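Long-range contacts in DNA polymerase (Bacillus phage phi29, PDB 2PYJ), which replicates phage DNA from a protein primer by processive, high-fidelity strand-displacing synthesis, and proofreads with a 3'-5' exonuclease: residues G[135-140]-G[376-381]; G[196-201]-G[361-366]; G[261-266]-G[427-432]. The protein carries 2 engineered substitutions. One frame throughout, in Å; residues are numbered along the deposited sequence.

Interaction 1: G[135-140]-G[376-381]; sequences KDFKLT and GAIKQL
Gly376 brings its CA to 3.5 Å from OD2 of Asp136, and with no side chain in between, the carboxylate comes right up to the backbone at the N-terminal end of helix 376-393. At Ala377 that same oxygen takes a hydrogen bond: Ala377 N lies 2.8 Å from Asp136 OD2, with a nearly straight N-H...O angle of 163°. The donor comes in from above the carboxylate plane, 41° out of it. The Ala377 methyl packs beside this bond, its CB 3.8 Å from Asp136 CB.

Next, Ile378 reaches over a face of the Phe137 ring. Its CD1 sits 3.9 Å from the ring centroid in a CH-pi contact, shifted toward the rim where Phe137 CE1 lies. Ile378 CG1 stands anti to the carbonyl carbon (chi1 -52°), which carries the terminal methyl across to the ring. Gln380 adds an outside tie: its OE1 is hydrogen-bonded to Lys132, further back on helix 130-137. Leu381 closes the segment at the ring edge, with CD1 4.0 Å from Phe137 CZ. Leu126, Ile179 and Gln180 also touch Phe137, while Phe128 packs on Ala377, Gln380 and Leu381.

The contact joins the exonuclease region to the polymerisation region, at the helix that carries Lys379, which stabilises the incoming nucleotide. One carboxylate oxygen accepts an amide near the N-terminal end of a helix, where the dipole would probably favour its ionised form, and an aromatic ring with two aliphatic side chains supplies the apolar half.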
loop_
_atom_site.group_PDB
_atom_site.type_symbol
_atom_site.label_atom_id
_atom_site.label_comp_id
_atom_site.label_asym_id
_atom_site.label_seq_id
_atom_site.Cartn_x
_atom_site.Cartn_y
_atom_site.Cartn_z
ATOM N N LYS G 135 19.993 9.598 1.587
ATOM C CA LYS G 135 19.727 10.995 1.974
ATOM C C LYS G 135 19.098 11.103 3.379
ATOM O O LYS G 135 19.582 11.852 4.244
ATOM C CB LYS G 135 18.817 11.628 0.912
ATOM C CG LYS G 135 18.333 13.059 1.182
ATOM C CD LYS G 135 17.316 13.498 0.095
ATOM C CE LYS G 135 16.027 12.643 0.133
ATOM N NZ LYS G 135 15.244 12.664 -1.151
ATOM N N ASP G 136 18.036 10.337 3.607
ATOM C CA ASP G 136 17.258 10.443 4.851
ATOM C C ASP G 136 17.817 9.614 6.011
ATOM O O ASP G 136 17.618 9.978 7.175
ATOM C CB ASP G 136 15.783 10.123 4.586
ATOM C CG ASP G 136 15.127 11.121 3.613
ATOM O OD1 ASP G 136 15.694 12.208 3.387
ATOM O OD2 ASP G 136 14.042 10.816 3.081
ATOM N N PHE G 137 18.517 8.515 5.702
ATOM C CA PHE G 137 19.293 7.761 6.725
ATOM C C PHE G 137 20.682 8.369 6.922
ATOM O O PHE G 137 21.445 7.955 7.825
ATOM C CB PHE G 137 19.416 6.279 6.357
ATOM C CG PHE G 137 18.182 5.464 6.669
ATOM C CD1 PHE G 137 17.025 5.597 5.903
ATOM C CD2 PHE G 137 18.184 4.550 7.725
ATOM C CE1 PHE G 137 15.886 4.842 6.186
ATOM C CE2 PHE G 137 17.054 3.791 8.020
ATOM C CZ PHE G 137 15.900 3.935 7.250
ATOM N N LYS G 138 20.998 9.356 6.078
ATOM C CA LYS G 138 22.235 10.126 6.157
ATOM C C LYS G 138 23.436 9.214 6.024
ATOM O O LYS G 138 24.306 9.173 6.876
ATOM C CB LYS G 138 22.275 10.993 7.429
ATOM C CG LYS G 138 21.102 11.991 7.478
ATOM C CD LYS G 138 21.348 13.132 8.411
ATOM C CE LYS G 138 20.208 14.131 8.353
ATOM N NZ LYS G 138 20.497 15.347 9.176
ATOM N N LEU G 139 23.439 8.469 4.923
ATOM C CA LEU G 139 24.504 7.555 4.588
ATOM C C LEU G 139 25.266 8.137 3.400
ATOM O O LEU G 139 24.756 9.028 2.708
ATOM C CB LEU G 139 23.915 6.186 4.228
ATOM C CG LEU G 139 22.941 5.581 5.253
ATOM C CD1 LEU G 139 22.223 4.371 4.664
ATOM C CD2 LEU G 139 23.667 5.225 6.577
ATOM N N THR G 140 26.476 7.639 3.168
ATOM C CA THR G 140 27.309 8.123 2.064
ATOM C C THR G 140 26.674 7.738 0.731
ATOM O O THR G 140 26.257 6.598 0.528
ATOM C CB THR G 140 28.757 7.575 2.142
ATOM O OG1 THR G 140 29.323 7.905 3.409
ATOM C CG2 THR G 140 29.634 8.178 1.041
ATOM N N GLY G 376 10.904 13.089 5.754
ATOM C CA GLY G 376 11.231 12.199 4.651
ATOM C C GLY G 376 10.914 10.747 4.940
ATOM O O GLY G 376 9.859 10.425 5.497
ATOM N N ALA G 377 11.845 9.878 4.568
ATOM C CA ALA G 377 11.673 8.420 4.664
ATOM C C ALA G 377 11.360 7.952 6.076
ATOM O O ALA G 377 10.604 6.998 6.265
ATOM C CB ALA G 377 12.934 7.718 4.149
ATOM N N ILE G 378 11.955 8.619 7.060
ATOM C CA ILE G 378 11.804 8.229 8.466
ATOM C C ILE G 378 10.379 8.510 8.920
ATOM O O ILE G 378 9.744 7.668 9.571
ATOM C CB ILE G 378 12.856 8.951 9.390
ATOM C CG1 ILE G 378 14.292 8.766 8.850
ATOM C CG2 ILE G 378 12.748 8.469 10.847
ATOM C CD1 ILE G 378 14.642 7.349 8.458
ATOM N N LYS G 379 9.874 9.696 8.568
ATOM C CA LYS G 379 8.481 10.049 8.813
ATOM C C LYS G 379 7.538 9.081 8.101
ATOM O O LYS G 379 6.591 8.554 8.698
ATOM C CB LYS G 379 8.211 11.484 8.349
ATOM C CG LYS G 379 6.757 11.928 8.517
ATOM C CD LYS G 379 6.419 13.097 7.589
ATOM C CE LYS G 379 6.207 14.383 8.326
ATOM N NZ LYS G 379 4.755 14.612 8.624
ATOM N N GLN G 380 7.803 8.856 6.815
ATOM C CA GLN G 380 7.009 7.933 6.003
ATOM C C GLN G 380 6.996 6.500 6.549
ATOM O O GLN G 380 6.006 5.783 6.397
ATOM C CB GLN G 380 7.515 7.936 4.551
ATOM C CG GLN G 380 7.239 9.250 3.815
ATOM C CD GLN G 380 8.200 9.519 2.652
ATOM O OE1 GLN G 380 8.653 8.599 1.981
ATOM N NE2 GLN G 380 8.508 10.792 2.419
ATOM N N LEU G 381 8.100 6.075 7.161
ATOM C CA LEU G 381 8.168 4.736 7.759
ATOM C C LEU G 381 7.263 4.650 8.984
ATOM O O LEU G 381 6.548 3.676 9.159
ATOM C CB LEU G 381 9.621 4.339 8.103
ATOM C CG LEU G 381 10.421 3.732 6.926
ATOM C CD1 LEU G 381 11.917 3.669 7.213
ATOM C CD2 LEU G 381 9.880 2.335 6.539
#

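Interaction 2: G[196-201]-G[361-366]; sequences KGFKDI and KDFIDK. With EDO (1,2-ethanediol), chain B.
Ile201 overlaps the base of Phe363: its CD1 lies 3.6 Å from Phe363 CA and meets the Phe363 ring at its edge. The other branch, CG2, rests on the next residue back, 3.8 Å from Asp362 CB. Phe198 meets Phe363 CB from a direction roughly at right angles to Ile201. Its ring turns an edge to that atom, Phe198 CD1 lying 4.0 Å from Phe363 CB, and the two side chains stand roughly perpendicular. With CG anti to the backbone N (chi1 178°), the Phe363 ring swings across to the backbone of Gly197 and Phe198, and its CD1 lies 3.9 Å from Phe198 CA.

The helix axes pass 9.6 Å apart with their directions 126° from one another, so helices 190-202 and 361-373 cross steeply rather than lie alongside. Leu389 of helix 376-393 packs on both phenylalanines, and Trp367 and Phe360 meet the Phe363 and Phe198 rings respectively. Away from the contact, on the flank that meets Tyr259 of helix 253-260, Lys361 NZ bridges to Asp365 OD2 at 2.8 Å through the syn lone pair. The extended Lys366 makes a weak hydrogen bond, NZ to O2 of an ethanediol at 3.4 Å, probably a crystallisation additive.

No hydrogen bond crosses between 196-201 and 361-366; what joins these segments is carbon-to-carbon packing. The same helix carries Lys366, which stabilises the incoming nucleotide, and Ile364, involved in binding DNA and dNTP.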
loop_
_atom_site.group_PDB
_atom_site.type_symbol
_atom_site.label_atom_id
_atom_site.label_comp_id
_atom_site.label_asym_id
_atom_site.label_seq_id
_atom_site.Cartn_x
_atom_site.Cartn_y
_atom_site.Cartn_z
ATOM N N LYS G 196 3.961 -7.392 15.071
ATOM C CA LYS G 196 4.808 -7.957 16.128
ATOM C C LYS G 196 5.048 -6.927 17.239
ATOM O O LYS G 196 4.899 -7.234 18.419
ATOM C CB LYS G 196 6.142 -8.443 15.553
ATOM C CG LYS G 196 7.114 -9.041 16.607
ATOM C CD LYS G 196 8.384 -9.497 15.949
ATOM C CE LYS G 196 9.595 -9.477 16.893
ATOM N NZ LYS G 196 10.893 -9.554 16.106
ATOM N N GLY G 197 5.431 -5.715 16.840
ATOM C CA GLY G 197 5.618 -4.596 17.772
ATOM C C GLY G 197 4.395 -4.268 18.626
ATOM O O GLY G 197 4.527 -3.977 19.816
ATOM N N PHE G 198 3.211 -4.303 18.017
ATOM C CA PHE G 198 1.962 -4.129 18.753
ATOM C C PHE G 198 1.738 -5.269 19.758
ATOM O O PHE G 198 1.331 -5.025 20.896
ATOM C CB PHE G 198 0.763 -4.031 17.801
ATOM C CG PHE G 198 -0.565 -4.013 18.513
ATOM C CD1 PHE G 198 -0.948 -2.905 19.268
ATOM C CD2 PHE G 198 -1.414 -5.110 18.462
ATOM C CE1 PHE G 198 -2.164 -2.889 19.955
ATOM C CE2 PHE G 198 -2.633 -5.100 19.136
ATOM C CZ PHE G 198 -3.007 -3.984 19.885
ATOM N N LYS G 199 2.004 -6.506 19.329
ATOM C CA LYS G 199 1.879 -7.677 20.206
ATOM C C LYS G 199 2.885 -7.637 21.348
ATOM O O LYS G 199 2.575 -8.077 22.455
ATOM C CB LYS G 199 2.030 -8.978 19.417
ATOM C CG LYS G 199 0.860 -9.248 18.485
ATOM C CD LYS G 199 1.003 -10.565 17.750
ATOM C CE LYS G 199 -0.221 -10.826 16.882
ATOM N NZ LYS G 199 -0.153 -12.131 16.200
ATOM N N ASP G 200 4.086 -7.111 21.083
ATOM C CA ASP G 200 5.097 -6.930 22.139
ATOM C C ASP G 200 4.565 -6.003 23.239
ATOM O O ASP G 200 4.762 -6.257 24.410
ATOM C CB ASP G 200 6.396 -6.347 21.575
ATOM C CG ASP G 200 7.207 -7.360 20.763
ATOM O OD1 ASP G 200 8.061 -6.916 19.965
ATOM O OD2 ASP G 200 7.004 -8.583 20.914
ATOM N N ILE G 201 3.889 -4.927 22.831
ATOM C CA ILE G 201 3.335 -3.944 23.769
ATOM C C ILE G 201 2.184 -4.512 24.619
ATOM O O ILE G 201 2.212 -4.402 25.833
ATOM C CB ILE G 201 2.864 -2.646 23.038
ATOM C CG1 ILE G 201 4.071 -1.913 22.437
ATOM C CG2 ILE G 201 2.119 -1.724 24.014
ATOM C CD1 ILE G 201 3.723 -0.747 21.537
ATOM N N LYS G 361 -3.322 2.509 22.210
ATOM C CA LYS G 361 -2.761 3.784 22.719
ATOM C C LYS G 361 -1.240 3.896 22.632
ATOM O O LYS G 361 -0.718 4.776 21.938
ATOM C CB LYS G 361 -3.195 4.039 24.171
ATOM C CG LYS G 361 -2.828 5.435 24.675
ATOM C CD LYS G 361 -2.920 5.531 26.180
ATOM C CE LYS G 361 -2.968 6.984 26.639
ATOM N NZ LYS G 361 -1.823 7.799 26.144
ATOM N N ASP G 362 -0.543 3.018 23.351
ATOM C CA ASP G 362 0.924 3.079 23.466
ATOM C C ASP G 362 1.623 2.924 22.131
ATOM O O ASP G 362 2.634 3.571 21.881
ATOM C CB ASP G 362 1.439 1.994 24.408
ATOM C CG ASP G 362 1.137 2.283 25.851
ATOM O OD1 ASP G 362 0.707 3.410 26.169
ATOM O OD2 ASP G 362 1.342 1.375 26.672
ATOM N N PHE G 363 1.097 2.038 21.296
ATOM C CA PHE G 363 1.658 1.817 19.969
ATOM C C PHE G 363 1.515 3.085 19.132
ATOM O O PHE G 363 2.471 3.497 18.451
ATOM C CB PHE G 363 0.968 0.645 19.274
ATOM C CG PHE G 363 1.466 0.389 17.870
ATOM C CD1 PHE G 363 2.529 -0.482 17.641
ATOM C CD2 PHE G 363 0.876 1.027 16.778
ATOM C CE1 PHE G 363 3.001 -0.723 16.319
ATOM C CE2 PHE G 363 1.339 0.795 15.463
ATOM C CZ PHE G 363 2.404 -0.085 15.246
ATOM N N ILE G 364 0.328 3.696 19.180
ATOM C CA ILE G 364 0.065 4.893 18.388
ATOM C C ILE G 364 0.848 6.094 18.913
ATOM O O ILE G 364 1.408 6.843 18.116
ATOM C CB ILE G 364 -1.448 5.193 18.227
ATOM C CG1 ILE G 364 -2.109 4.103 17.366
ATOM C CG2 ILE G 364 -1.666 6.549 17.537
ATOM C CD1 ILE G 364 -3.644 4.166 17.327
ATOM N N ASP G 365 0.910 6.252 20.243
ATOM C CA ASP G 365 1.764 7.270 20.881
ATOM C C ASP G 365 3.238 7.181 20.423
ATOM O O ASP G 365 3.865 8.204 20.122
ATOM C CB ASP G 365 1.698 7.153 22.405
ATOM C CG ASP G 365 0.400 7.713 22.992
ATOM O OD1 ASP G 365 -0.324 8.447 22.278
ATOM O OD2 ASP G 365 0.111 7.419 24.176
ATOM N N LYS G 366 3.774 5.961 20.369
ATOM C CA LYS G 366 5.171 5.746 19.966
ATOM C C LYS G 366 5.439 6.225 18.534
ATOM O O LYS G 366 6.308 7.080 18.301
ATOM C CB LYS G 366 5.548 4.263 20.095
ATOM C CG LYS G 366 6.917 3.913 19.504
ATOM C CD LYS G 366 7.150 2.426 19.466
ATOM C CE LYS G 366 8.561 2.115 19.010
ATOM N NZ LYS G 366 8.755 0.659 18.787
HETATM C C1 EDO B . 12.590 2.472 18.227
HETATM O O1 EDO B . 12.133 3.715 18.789
HETATM C C2 EDO B . 11.800 2.147 16.957
HETATM O O2 EDO B . 11.511 0.739 16.876
#

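Interaction 3: G[261-266]-G[427-432]; sequences RLLPYG and TPMGVF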
loop_
_atom_site.group_PDB
_atom_site.type_symbol
_atom_site.label_atom_id
_atom_site.label_comp_id
_atom_site.label_asym_id
_atom_site.label_seq_id
_atom_site.Cartn_x
_atom_site.Cartn_y
_atom_site.Cartn_z
ATOM N N ARG G 261 -11.912 6.049 18.705
ATOM C CA ARG G 261 -13.280 5.578 18.399
ATOM C C ARG G 261 -13.638 4.263 19.081
ATOM O O ARG G 261 -12.757 3.453 19.385
ATOM C CB ARG G 261 -13.488 5.435 16.896
ATOM C CG ARG G 261 -13.299 6.716 16.121
ATOM C CD ARG G 261 -14.405 7.723 16.386
ATOM N NE ARG G 261 -14.486 8.725 15.325
ATOM C CZ ARG G 261 -15.244 9.820 15.365
ATOM N NH1 ARG G 261 -15.998 10.078 16.424
ATOM N NH2 ARG G 261 -15.243 10.663 14.346
ATOM N N LEU G 262 -14.942 4.058 19.305
ATOM C CA LEU G 262 -15.460 2.805 19.889
ATOM C C LEU G 262 -15.252 1.667 18.894
ATOM O O LEU G 262 -15.807 1.680 17.797
ATOM C CB LEU G 262 -16.945 2.936 20.245
ATOM C CG LEU G 262 -17.604 1.784 21.020
ATOM C CD1 LEU G 262 -16.997 1.642 22.430
ATOM C CD2 LEU G 262 -19.126 1.976 21.104
ATOM N N LEU G 263 -14.434 0.697 19.271
ATOM C CA LEU G 263 -14.032 -0.367 18.341
ATOM C C LEU G 263 -14.243 -1.764 18.937
ATOM O O LEU G 263 -14.153 -1.946 20.157
ATOM C CB LEU G 263 -12.577 -0.181 17.905
ATOM C CG LEU G 263 -12.261 1.064 17.073
ATOM C CD1 LEU G 263 -10.768 1.220 16.941
ATOM C CD2 LEU G 263 -12.920 1.014 15.690
ATOM N N PRO G 264 -14.515 -2.760 18.068
ATOM C CA PRO G 264 -14.858 -4.092 18.541
ATOM C C PRO G 264 -13.677 -4.924 19.038
ATOM O O PRO G 264 -12.521 -4.715 18.622
ATOM C CB PRO G 264 -15.462 -4.745 17.299
ATOM C CG PRO G 264 -14.723 -4.109 16.176
ATOM C CD PRO G 264 -14.552 -2.684 16.592
ATOM N N TYR G 265 -13.988 -5.865 19.922
ATOM C CA TYR G 265 -13.037 -6.884 20.343
ATOM C C TYR G 265 -13.805 -8.161 20.719
ATOM O O TYR G 265 -15.042 -8.156 20.797
ATOM C CB TYR G 265 -12.176 -6.376 21.509
ATOM C CG TYR G 265 -12.918 -6.233 22.828
ATOM C CD1 TYR G 265 -12.977 -7.294 23.733
ATOM C CD2 TYR G 265 -13.555 -5.042 23.169
ATOM C CE1 TYR G 265 -13.652 -7.176 24.938
ATOM C CE2 TYR G 265 -14.237 -4.915 24.382
ATOM C CZ TYR G 265 -14.276 -5.989 25.260
ATOM O OH TYR G 265 -14.948 -5.886 26.450
ATOM N N GLY G 266 -13.071 -9.253 20.924
ATOM C CA GLY G 266 -13.672 -10.515 21.384
ATOM C C GLY G 266 -14.540 -11.225 20.347
ATOM O O GLY G 266 -14.573 -10.859 19.168
ATOM N N THR G 427 -10.717 -9.220 11.694
ATOM C CA THR G 427 -11.342 -8.447 10.632
ATOM C C THR G 427 -12.392 -7.411 11.110
ATOM O O THR G 427 -12.493 -6.346 10.509
ATOM C CB THR G 427 -11.876 -9.391 9.525
ATOM O OG1 THR G 427 -10.838 -10.313 9.170
ATOM C CG2 THR G 427 -12.293 -8.609 8.263
ATOM N N PRO G 428 -13.147 -7.697 12.210
ATOM C CA PRO G 428 -14.067 -6.633 12.701
ATOM C C PRO G 428 -13.393 -5.291 12.973
ATOM O O PRO G 428 -14.011 -4.260 12.777
ATOM C CB PRO G 428 -14.623 -7.217 14.000
ATOM C CG PRO G 428 -14.516 -8.696 13.824
ATOM C CD PRO G 428 -13.251 -8.915 13.033
ATOM N N MET G 429 -12.140 -5.310 13.433
ATOM C CA MET G 429 -11.388 -4.077 13.638
ATOM C C MET G 429 -11.220 -3.315 12.317
ATOM O O MET G 429 -11.364 -2.101 12.279
ATOM C CB MET G 429 -10.017 -4.360 14.269
ATOM C CG MET G 429 -9.981 -4.219 15.766
ATOM S SD MET G 429 -10.158 -2.492 16.259
ATOM C CE MET G 429 -10.109 -2.659 18.052
ATOM N N GLY G 430 -10.933 -4.045 11.240
ATOM C CA GLY G 430 -10.816 -3.452 9.911
ATOM C C GLY G 430 -12.117 -2.821 9.450
ATOM O O GLY G 430 -12.115 -1.703 8.946
ATOM N N VAL G 431 -13.222 -3.550 9.640
ATOM C CA VAL G 431 -14.568 -3.068 9.317
ATOM C C VAL G 431 -14.866 -1.713 9.980
ATOM O O VAL G 431 -15.334 -0.778 9.322
ATOM C CB VAL G 431 -15.662 -4.106 9.729
ATOM C CG1 VAL G 431 -17.063 -3.514 9.615
ATOM C CG2 VAL G 431 -15.550 -5.410 8.883
ATOM N N PHE G 432 -14.608 -1.614 11.281
ATOM C CA PHE G 432 -15.016 -0.425 12.026
ATOM C C PHE G 432 -14.013 0.720 11.957
ATOM O O PHE G 432 -14.405 1.884 12.100
ATOM C CB PHE G 432 -15.374 -0.783 13.478
ATOM C CG PHE G 432 -16.715 -1.446 13.605
ATOM C CD1 PHE G 432 -16.846 -2.822 13.430
ATOM C CD2 PHE G 432 -17.850 -0.697 13.873
ATOM C CE1 PHE G 432 -18.071 -3.438 13.523
ATOM C CE2 PHE G 432 -19.088 -1.304 13.979
ATOM C CZ PHE G 432 -19.201 -2.677 13.807
#
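Pro264 drives its ring between Pro428 and Phe432, one turn apart on helix 427-447. Its CG lies 3.5 Å from Pro428 O and 3.7 Å from Phe432 CD1, and its CD is 3.7 Å from Phe432 CB. Pro428 O, which already accepts the Phe432 amide, lies in plane at the edge of the Phe432 ring. Beside this wedge, Met429 curls its thioether over the strand: CE is 3.2 Å from Pro264 O and 3.5 Å from Leu263 CB. The bend at chi2 (-69°) brings the sulfur and methyl there, and chi1, at -96°, sits well off a staggered value. Leu263 completes the shell with CD2, 3.8 Å from Phe432 CB, the leucine and phenylalanine side chains running alongside with opposite headings.

One step out, strand 263-265 runs almost antiparallel to the helix, with the short axes 7.5 Å apart. Backbone hydrogen bonds of Leu263 with Thr356 and Tyr265 with Lys354 pair it with strand 340-356. Phe353 of that strand touches both Pro264 and Pro428, while Phe211 and Phe360 pack on Met429. Polar ties flank the packing: Leu262 O takes the Trp436 indole N-H, Arg261 NH2 bonds Thr440, and Thr427 OG1 bonds Asp219.

All five touching residues are buried, and no hydrogen bond crosses between the two segments. Prolines, a leucine, a thioether and a phenyl ring thus join 261-266 to the first turns of helix 427-447 by apolar contact, and the bonds from Leu262 and Arg261 add polar links further along that helix.

How the interactions relate
Along the chain the segments come in the order 135-140, 196-201, 261-266, 361-366, 376-381, 427-432, so interaction 3 crosses both of the others. One segment of interaction 2 and one of interaction 1 lie on the consecutive helices 361-373 and 376-393, which form the fingers of this family-B polymerase; the centres of the two contacts are 22 Å apart. Interaction 3, centred about 17 Å from interaction 2 and 33 Å from interaction 1, has Phe211 and Phe360 as neighbours in common with interaction 2. Interactions 1 and 2 join the two finger helices to the exonuclease and connecting regions, while interaction 3 lies within the polymerisation region.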